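Local coordinates for protein escJ (Escherichia coli, PDB 1YJ7) that probably builds, as a YscJ-family lipoprotein, part of the molecular platform on which the type III secretion system of enteropathogenic strains assembles, at residues Q16-L21 / V28-D33; L22-N27 / I51-N56. The protein carries 3 engineered substitutions. All blocks are in the same frame, centred on the assembly; numbering follows the deposited sequence.

Interaction 1 of 2, residues Q16-L21 / V28-D33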
ATOM      1  N   GLN D  16      12.655   1.182 -27.572  1.00 13.47           N
ATOM      2  CA  GLN D  16      11.204   1.001 -27.636  1.00 13.83           C
ATOM      3  C   GLN D  16      10.469   2.249 -27.169  1.00 13.08           C
ATOM      4  O   GLN D  16       9.509   2.688 -27.822  1.00 13.83           O
ATOM      5  CB  GLN D  16      10.768  -0.249 -26.872  1.00 14.61           C
ATOM      6  CG  GLN D  16      11.285  -1.513 -27.568  1.00 17.54           C
ATOM      7  CD  GLN D  16      10.859  -2.787 -26.887  1.00 21.40           C
ATOM      8  OE1 GLN D  16      10.645  -2.805 -25.678  1.00 22.46           O
ATOM      9  NE2 GLN D  16      10.748  -3.868 -27.669  1.00 24.99           N
ATOM     10  N   MET D  17      10.917   2.840 -26.071  1.00 12.90           N
ATOM     11  CA  MET D  17      10.277   4.050 -25.551  1.00 13.17           C
ATOM     12  C   MET D  17      10.485   5.218 -26.505  1.00 13.65           C
ATOM     13  O   MET D  17       9.563   5.967 -26.790  1.00 13.86           O
ATOM     14  CB  MET D  17      10.789   4.381 -24.145  1.00 14.25           C
ATOM     15  CG  MET D  17      10.303   3.420 -23.105  1.00 16.43           C
ATOM     16  SD  MET D  17      10.740   3.975 -21.393  1.00 24.99           S
ATOM     17  CE  MET D  17      11.779   2.933 -21.113  1.00 24.21           C
ATOM     18  N   GLN D  18      11.699   5.341 -27.035  1.00 13.38           N
ATOM     19  CA  GLN D  18      12.034   6.430 -27.934  1.00 13.95           C
ATOM     20  C   GLN D  18      11.224   6.332 -29.215  1.00 13.51           C
ATOM     21  O   GLN D  18      10.612   7.303 -29.628  1.00 14.23           O
ATOM     22  CB  GLN D  18      13.547   6.399 -28.232  1.00 14.55           C
ATOM     23  CG  GLN D  18      14.027   7.478 -29.179  1.00 15.69           C
ATOM     24  CD  GLN D  18      15.489   7.351 -29.539  1.00 18.26           C
ATOM     25  OE1 GLN D  18      16.033   8.180 -30.296  1.00 24.66           O
ATOM     26  NE2 GLN D  18      16.121   6.320 -29.054  1.00 14.64           N
ATOM     27  N   ALA D  19      11.210   5.154 -29.847  1.00 14.04           N
ATOM     28  CA  ALA D  19      10.413   4.955 -31.053  1.00 14.08           C
ATOM     29  C   ALA D  19       8.923   5.235 -30.829  1.00 14.71           C
ATOM     30  O   ALA D  19       8.256   5.848 -31.662  1.00 15.11           O
ATOM     31  CB  ALA D  19      10.615   3.539 -31.603  1.00 13.46           C
ATOM     32  N   LEU D  20       8.397   4.780 -29.693  1.00 14.65           N
ATOM     33  CA  LEU D  20       7.003   4.997 -29.371  1.00 15.47           C
ATOM     34  C   LEU D  20       6.708   6.499 -29.295  1.00 15.23           C
ATOM     35  O   LEU D  20       5.712   6.977 -29.853  1.00 16.12           O
ATOM     36  CB  LEU D  20       6.648   4.295 -28.054  1.00 15.06           C
ATOM     37  CG  LEU D  20       5.286   4.591 -27.424  1.00 17.82           C
ATOM     38  CD1 LEU D  20       4.140   4.175 -28.371  1.00 20.07           C
ATOM     39  CD2 LEU D  20       5.210   3.868 -26.109  1.00 19.31           C
ATOM     40  N   LEU D  21       7.572   7.236 -28.605  1.00 15.83           N
ATOM     41  CA  LEU D  21       7.376   8.675 -28.423  1.00 15.89           C
ATOM     42  C   LEU D  21       7.517   9.421 -29.750  1.00 16.74           C
ATOM     43  O   LEU D  21       6.684  10.270 -30.080  1.00 16.96           O
ATOM     44  CB  LEU D  21       8.321   9.236 -27.365  1.00 15.58           C
ATOM     45  CG  LEU D  21       7.991   8.772 -25.937  1.00 16.68           C
ATOM     46  CD1 LEU D  21       9.071   9.215 -25.001  1.00 17.32           C
ATOM     47  CD2 LEU D  21       6.639   9.286 -25.478  1.00 16.27           C
ATOM     48  N   VAL D  28      11.831  13.684 -28.401  1.00 28.58           N
ATOM     49  CA  VAL D  28      12.621  12.995 -27.386  1.00 27.55           C
ATOM     50  C   VAL D  28      14.095  12.948 -27.793  1.00 26.90           C
ATOM     51  O   VAL D  28      14.440  12.824 -28.964  1.00 27.09           O
ATOM     52  CB  VAL D  28      12.031  11.581 -27.040  1.00 27.49           C
ATOM     53  CG1 VAL D  28      11.626  10.825 -28.271  1.00 27.47           C
ATOM     54  CG2 VAL D  28      13.005  10.744 -26.200  1.00 27.45           C
ATOM     55  N   SER D  29      14.957  13.099 -26.808  1.00 26.01           N
ATOM     56  CA  SER D  29      16.385  13.001 -27.011  1.00 26.00           C
ATOM     57  C   SER D  29      16.958  11.913 -26.122  1.00 25.16           C
ATOM     58  O   SER D  29      16.477  11.668 -25.014  1.00 24.27           O
ATOM     59  CB  SER D  29      17.056  14.346 -26.745  1.00 26.40           C
ATOM     60  OG  SER D  29      16.839  14.754 -25.419  1.00 29.27           O
ATOM     61  N   LYS D  30      17.982  11.244 -26.637  1.00 24.45           N
ATOM     62  CA  LYS D  30      18.616  10.135 -25.964  1.00 24.02           C
ATOM     63  C   LYS D  30      20.101  10.417 -25.830  1.00 25.62           C
ATOM     64  O   LYS D  30      20.722  10.920 -26.766  1.00 25.75           O
ATOM     65  CB  LYS D  30      18.406   8.846 -26.759  1.00 23.63           C
ATOM     66  CG  LYS D  30      18.923   7.616 -26.043  1.00 21.41           C
ATOM     67  CD  LYS D  30      18.464   6.323 -26.705  1.00 20.39           C
ATOM     68  CE  LYS D  30      19.093   6.144 -28.108  1.00 19.50           C
ATOM     69  NZ  LYS D  30      18.469   4.988 -28.857  1.00 17.56           N
ATOM     70  N   GLU D  31      20.660  10.103 -24.674  1.00 26.78           N
ATOM     71  CA  GLU D  31      22.096  10.190 -24.456  1.00 29.07           C
ATOM     72  C   GLU D  31      22.584   8.942 -23.743  1.00 29.42           C
ATOM     73  O   GLU D  31      21.880   8.350 -22.919  1.00 28.91           O
ATOM     74  CB  GLU D  31      22.483  11.497 -23.714  1.00 29.66           C
ATOM     75  CG  GLU D  31      22.355  11.479 -22.203  1.00 34.08           C
ATOM     76  CD  GLU D  31      22.036  12.858 -21.607  1.00 40.01           C
ATOM     77  OE1 GLU D  31      21.146  12.930 -20.715  1.00 41.81           O
ATOM     78  OE2 GLU D  31      22.676  13.870 -22.020  1.00 43.06           O
ATOM     79  N   MET D  32      23.789   8.522 -24.092  1.00 30.55           N
ATOM     80  CA  MET D  32      24.389   7.333 -23.529  1.00 31.84           C
ATOM     81  C   MET D  32      25.384   7.763 -22.440  1.00 33.13           C
ATOM     82  O   MET D  32      26.188   8.674 -22.660  1.00 32.90           O
ATOM     83  CB  MET D  32      25.107   6.557 -24.637  1.00 32.25           C
ATOM     84  CG  MET D  32      25.449   5.144 -24.267  1.00 33.22           C
ATOM     85  SD  MET D  32      26.523   4.300 -25.457  1.00 36.91           S
ATOM     86  CE  MET D  32      25.994   4.914 -27.032  1.00 38.14           C
ATOM     87  N   ASP D  33      25.307   7.129 -21.274  1.00 34.69           N
ATOM     88  CA  ASP D  33      26.255   7.378 -20.187  1.00 36.61           C
ATOM     89  C   ASP D  33      27.495   6.497 -20.360  1.00 37.85           C
ATOM     90  O   ASP D  33      27.635   5.796 -21.374  1.00 37.48           O
ATOM     91  CB  ASP D  33      25.584   7.200 -18.803  1.00 36.92           C
ATOM     92  CG  ASP D  33      25.216   5.755 -18.481  1.00 37.82           C
ATOM     93  OD1 ASP D  33      24.339   5.550 -17.612  1.00 40.95           O
ATOM     94  OD2 ASP D  33      25.729   4.758 -19.018  1.00 39.63           O
TER
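Q18 and L21 of helix 11-23 pack against V28 and K30 of strand 28-32, a modest helix-on-sheet contact at one margin of the N-terminal domain. The chain turns back after the helix, so the two segments run nearly antiparallel, at 159°. Their axes come within 9.0 Å. V28 packs against the helix through CG1. This methyl sits between the backbone N and the carbonyl carbon (chi1 44°), and from there it meets the helix. It touches L21 CB at 3.8 Å and lies 3.9 Å from the backbone O of Q18. The Q18 stem is alongside as well, with CG 4.2 Å from V28 CG1. Strand 28-32 is an outer strand of a three-stranded antiparallel sheet, next to strand 38-42, and the helix links it to strand 3-9 on the far side. This is a beta-alpha-beta crossover, here within the beta-alpha-beta-beta-alpha ring-building motif of the YscJ/FliF family. Toward the surface the longer side chains of Q18 and K30 meet. Q18 reaches out fully extended and crosses the end of K30, which is bent at chi3 (67°), at about a right angle. K30 also rests on A14 and L40, while L21 continues inward to A50 and I53 of helix 47-56.

Interaction 2 of 2, residues L22-N27 / I51-N56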
ATOM      1  N   LEU D  22       8.538   9.071 -30.531  1.00 17.75           N
ATOM      2  CA  LEU D  22       8.764   9.718 -31.833  1.00 18.05           C
ATOM      3  C   LEU D  22       7.597   9.489 -32.784  1.00 19.22           C
ATOM      4  O   LEU D  22       7.217  10.395 -33.542  1.00 19.78           O
ATOM      5  CB  LEU D  22      10.066   9.228 -32.463  1.00 17.80           C
ATOM      6  CG  LEU D  22      11.355   9.728 -31.839  1.00 17.49           C
ATOM      7  CD1 LEU D  22      12.540   9.018 -32.467  1.00 16.76           C
ATOM      8  CD2 LEU D  22      11.507  11.245 -31.973  1.00 18.45           C
ATOM      9  N   SER D  23       6.982   8.314 -32.707  1.00 20.03           N
ATOM     10  CA  SER D  23       5.869   7.979 -33.585  1.00 21.22           C
ATOM     11  C   SER D  23       4.597   8.756 -33.218  1.00 22.05           C
ATOM     12  O   SER D  23       3.669   8.837 -34.012  1.00 22.14           O
ATOM     13  CB  SER D  23       5.610   6.477 -33.588  1.00 21.61           C
ATOM     14  OG  SER D  23       4.992   6.067 -32.389  1.00 24.31           O
ATOM     15  N   ASN D  24       4.577   9.318 -32.010  1.00 22.83           N
ATOM     16  CA  ASN D  24       3.506  10.193 -31.538  1.00 23.82           C
ATOM     17  C   ASN D  24       3.887  11.661 -31.597  1.00 24.61           C
ATOM     18  O   ASN D  24       3.244  12.512 -30.962  1.00 24.78           O
ATOM     19  CB  ASN D  24       3.132   9.820 -30.099  1.00 24.21           C
ATOM     20  CG  ASN D  24       2.290   8.584 -30.034  1.00 24.62           C
ATOM     21  OD1 ASN D  24       1.079   8.649 -30.213  1.00 27.47           O
ATOM     22  ND2 ASN D  24       2.918   7.435 -29.808  1.00 24.10           N
ATOM     23  N   ASP D  25       4.949  11.969 -32.331  1.00 25.06           N
ATOM     24  CA  ASP D  25       5.373  13.350 -32.541  1.00 26.05           C
ATOM     25  C   ASP D  25       5.766  14.062 -31.242  1.00 26.07           C
ATOM     26  O   ASP D  25       5.556  15.268 -31.076  1.00 26.03           O
ATOM     27  CB  ASP D  25       4.276  14.071 -33.336  1.00 27.08           C
ATOM     28  CG  ASP D  25       3.900  13.296 -34.593  1.00 30.96           C
ATOM     29  OD1 ASP D  25       4.847  12.894 -35.323  1.00 36.44           O
ATOM     30  OD2 ASP D  25       2.731  12.978 -34.928  1.00 35.97           O
ATOM     31  N   VAL D  26       6.344  13.296 -30.321  1.00 25.10           N
ATOM     32  CA  VAL D  26       6.960  13.839 -29.127  1.00 25.68           C
ATOM     33  C   VAL D  26       8.449  13.974 -29.384  1.00 26.82           C
ATOM     34  O   VAL D  26       9.089  13.013 -29.772  1.00 27.18           O
ATOM     35  CB  VAL D  26       6.745  12.917 -27.903  1.00 24.97           C
ATOM     36  CG1 VAL D  26       7.557  13.411 -26.690  1.00 25.09           C
ATOM     37  CG2 VAL D  26       5.285  12.815 -27.580  1.00 25.32           C
ATOM     38  N   ASN D  27       8.987  15.155 -29.114  1.00 28.50           N
ATOM     39  CA  ASN D  27      10.411  15.446 -29.281  1.00 29.82           C
ATOM     40  C   ASN D  27      11.197  14.813 -28.126  1.00 29.39           C
ATOM     41  O   ASN D  27      11.242  15.338 -27.016  1.00 30.48           O
ATOM     42  CB  ASN D  27      10.615  16.981 -29.385  1.00 30.79           C
ATOM     43  CG  ASN D  27      12.026  17.454 -29.010  1.00 33.45           C
ATOM     44  OD1 ASN D  27      13.010  16.712 -29.103  1.00 36.77           O
ATOM     45  ND2 ASN D  27      12.119  18.716 -28.601  1.00 37.17           N
ATOM     46  N   ILE D  51       4.604  11.126 -20.569  1.00 15.80           N
ATOM     47  CA  ILE D  51       4.315  10.233 -19.469  1.00 15.84           C
ATOM     48  C   ILE D  51       2.988   9.484 -19.684  1.00 15.87           C
ATOM     49  O   ILE D  51       2.879   8.295 -19.330  1.00 15.96           O
ATOM     50  CB  ILE D  51       4.343  11.038 -18.140  1.00 16.08           C
ATOM     51  CG1 ILE D  51       5.777  11.520 -17.868  1.00 16.70           C
ATOM     52  CG2 ILE D  51       3.841  10.185 -16.971  1.00 16.88           C
ATOM     53  CD1 ILE D  51       6.835  10.442 -17.817  1.00 18.89           C
ATOM     54  N   THR D  52       1.998  10.150 -20.266  1.00 15.65           N
ATOM     55  CA  THR D  52       0.707   9.501 -20.549  1.00 15.99           C
ATOM     56  C   THR D  52       0.918   8.351 -21.540  1.00 16.05           C
ATOM     57  O   THR D  52       0.450   7.233 -21.321  1.00 15.84           O
ATOM     58  CB  THR D  52      -0.313  10.504 -21.100  1.00 16.70           C
ATOM     59  OG1 THR D  52      -0.572  11.527 -20.116  1.00 18.70           O
ATOM     60  CG2 THR D  52      -1.684   9.834 -21.354  1.00 18.87           C
ATOM     61  N   ILE D  53       1.642   8.636 -22.614  1.00 15.58           N
ATOM     62  CA  ILE D  53       1.929   7.638 -23.643  1.00 15.48           C
ATOM     63  C   ILE D  53       2.719   6.482 -23.061  1.00 15.28           C
ATOM     64  O   ILE D  53       2.383   5.320 -23.294  1.00 15.69           O
ATOM     65  CB  ILE D  53       2.695   8.285 -24.851  1.00 15.46           C
ATOM     66  CG1 ILE D  53       1.767   9.213 -25.622  1.00 16.79           C
ATOM     67  CG2 ILE D  53       3.237   7.181 -25.808  1.00 15.75           C
ATOM     68  CD1 ILE D  53       2.488  10.203 -26.524  1.00 17.64           C
ATOM     69  N   LEU D  54       3.754   6.772 -22.272  1.00 15.49           N
ATOM     70  CA  LEU D  54       4.533   5.690 -21.687  1.00 16.03           C
ATOM     71  C   LEU D  54       3.697   4.878 -20.697  1.00 16.11           C
ATOM     72  O   LEU D  54       3.724   3.650 -20.717  1.00 16.01           O
ATOM     73  CB  LEU D  54       5.776   6.204 -21.013  1.00 15.66           C
ATOM     74  CG  LEU D  54       6.777   6.853 -21.964  1.00 16.21           C
ATOM     75  CD1 LEU D  54       7.931   7.424 -21.156  1.00 18.09           C
ATOM     76  CD2 LEU D  54       7.271   5.882 -23.031  1.00 16.43           C
ATOM     77  N   ASN D  55       2.945   5.568 -19.866  1.00 16.70           N
ATOM     78  CA  ASN D  55       2.068   4.890 -18.897  1.00 17.33           C
ATOM     79  C   ASN D  55       1.054   3.962 -19.571  1.00 17.09           C
ATOM     80  O   ASN D  55       0.913   2.798 -19.169  1.00 17.12           O
ATOM     81  CB  ASN D  55       1.559   5.858 -17.827  0.50 18.16           C
ATOM     82  CG  ASN D  55       2.637   6.113 -16.738  0.50 20.46           C
ATOM     83  OD1 ASN D  55       3.627   6.820 -16.969  0.50 24.28           O
ATOM     84  ND2 ASN D  55       2.487   5.458 -15.581  0.50 23.63           N
ATOM     85  N   ASN D  56       0.405   4.468 -20.620  1.00 16.86           N
ATOM     86  CA  ASN D  56      -0.655   3.737 -21.317  1.00 17.23           C
ATOM     87  C   ASN D  56      -0.093   2.502 -22.022  1.00 17.32           C
ATOM     88  O   ASN D  56      -0.811   1.554 -22.288  1.00 17.42           O
ATOM     89  CB  ASN D  56      -1.373   4.632 -22.317  1.00 17.48           C
ATOM     90  CG  ASN D  56      -2.283   5.663 -21.657  1.00 18.92           C
ATOM     91  OD1 ASN D  56      -2.398   5.729 -20.434  1.00 19.46           O
ATOM     92  ND2 ASN D  56      -2.933   6.479 -22.478  1.00 20.75           N
TER
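With chi1 at -70° and chi2 at 162°, I53 stretches out from helix 47-56 and presents CD1 as the leading atom. N24 meets it from the opposite direction. Its CB points toward I53, with CG beside its own backbone N (chi1 -77°), and both carbons meet the isoleucine methyl. CD1 of I53 comes to 3.7 Å from N24 CB. The same methyl is 3.9 Å from N24 CG. The other branch of I53 takes a smaller part, with CG2 at 4.0 Å from N24 ND2. V26 is the third member. It slides past I53 in the opposing sense, and its CG2 touches I53 CD1 at 4.0 Å. One methyl is therefore shared by two residues of the turn. The turn is a Schellman motif that closes helix 11-23. D25, with positive phi, is its C-prime residue, and D25 N bonds to L22 O at 3.0 Å. The reversal sends V26 inward, where it also packs on L21. The contact thus joins the end of the first helix of the ring-building motif to the second helix, and I53 extends it by packing on L20. R49 of helix 47-56 adds a polar tie through a hydrogen bond to the backbone O of D25. On another side of this helix, I51 packs on N15 of a second subunit. Between the two segments themselves the contact is van der Waals in kind. The N24 amide has its polar partner elsewhere, since ND2 is hydrogen-bonded to L20 O. That bond probably limits the rotation of the amide while CB and CG of N24 pack on I53.

Both interactions use helix 11-23, in successive parts. Interaction 1 sets residues 16-21 of the helix against outer strand 28-32, and interaction 2 sets its closing turn against helix 47-56. Their centres are 11 Å apart. They meet where L21 O receives a probable hydrogen bond from V26 N and where V28 packs on L22. Neither is a fully buried core contact: each has one buried residue, L21 in the first and V26 in the second. Interaction 1 buries more area, 229 against 113 Å², and passes from apolar packing to long side chains at the surface. Interaction 2 is smaller and made by apolar packing, with the amide of N24 hydrogen-bonded outside the two segments.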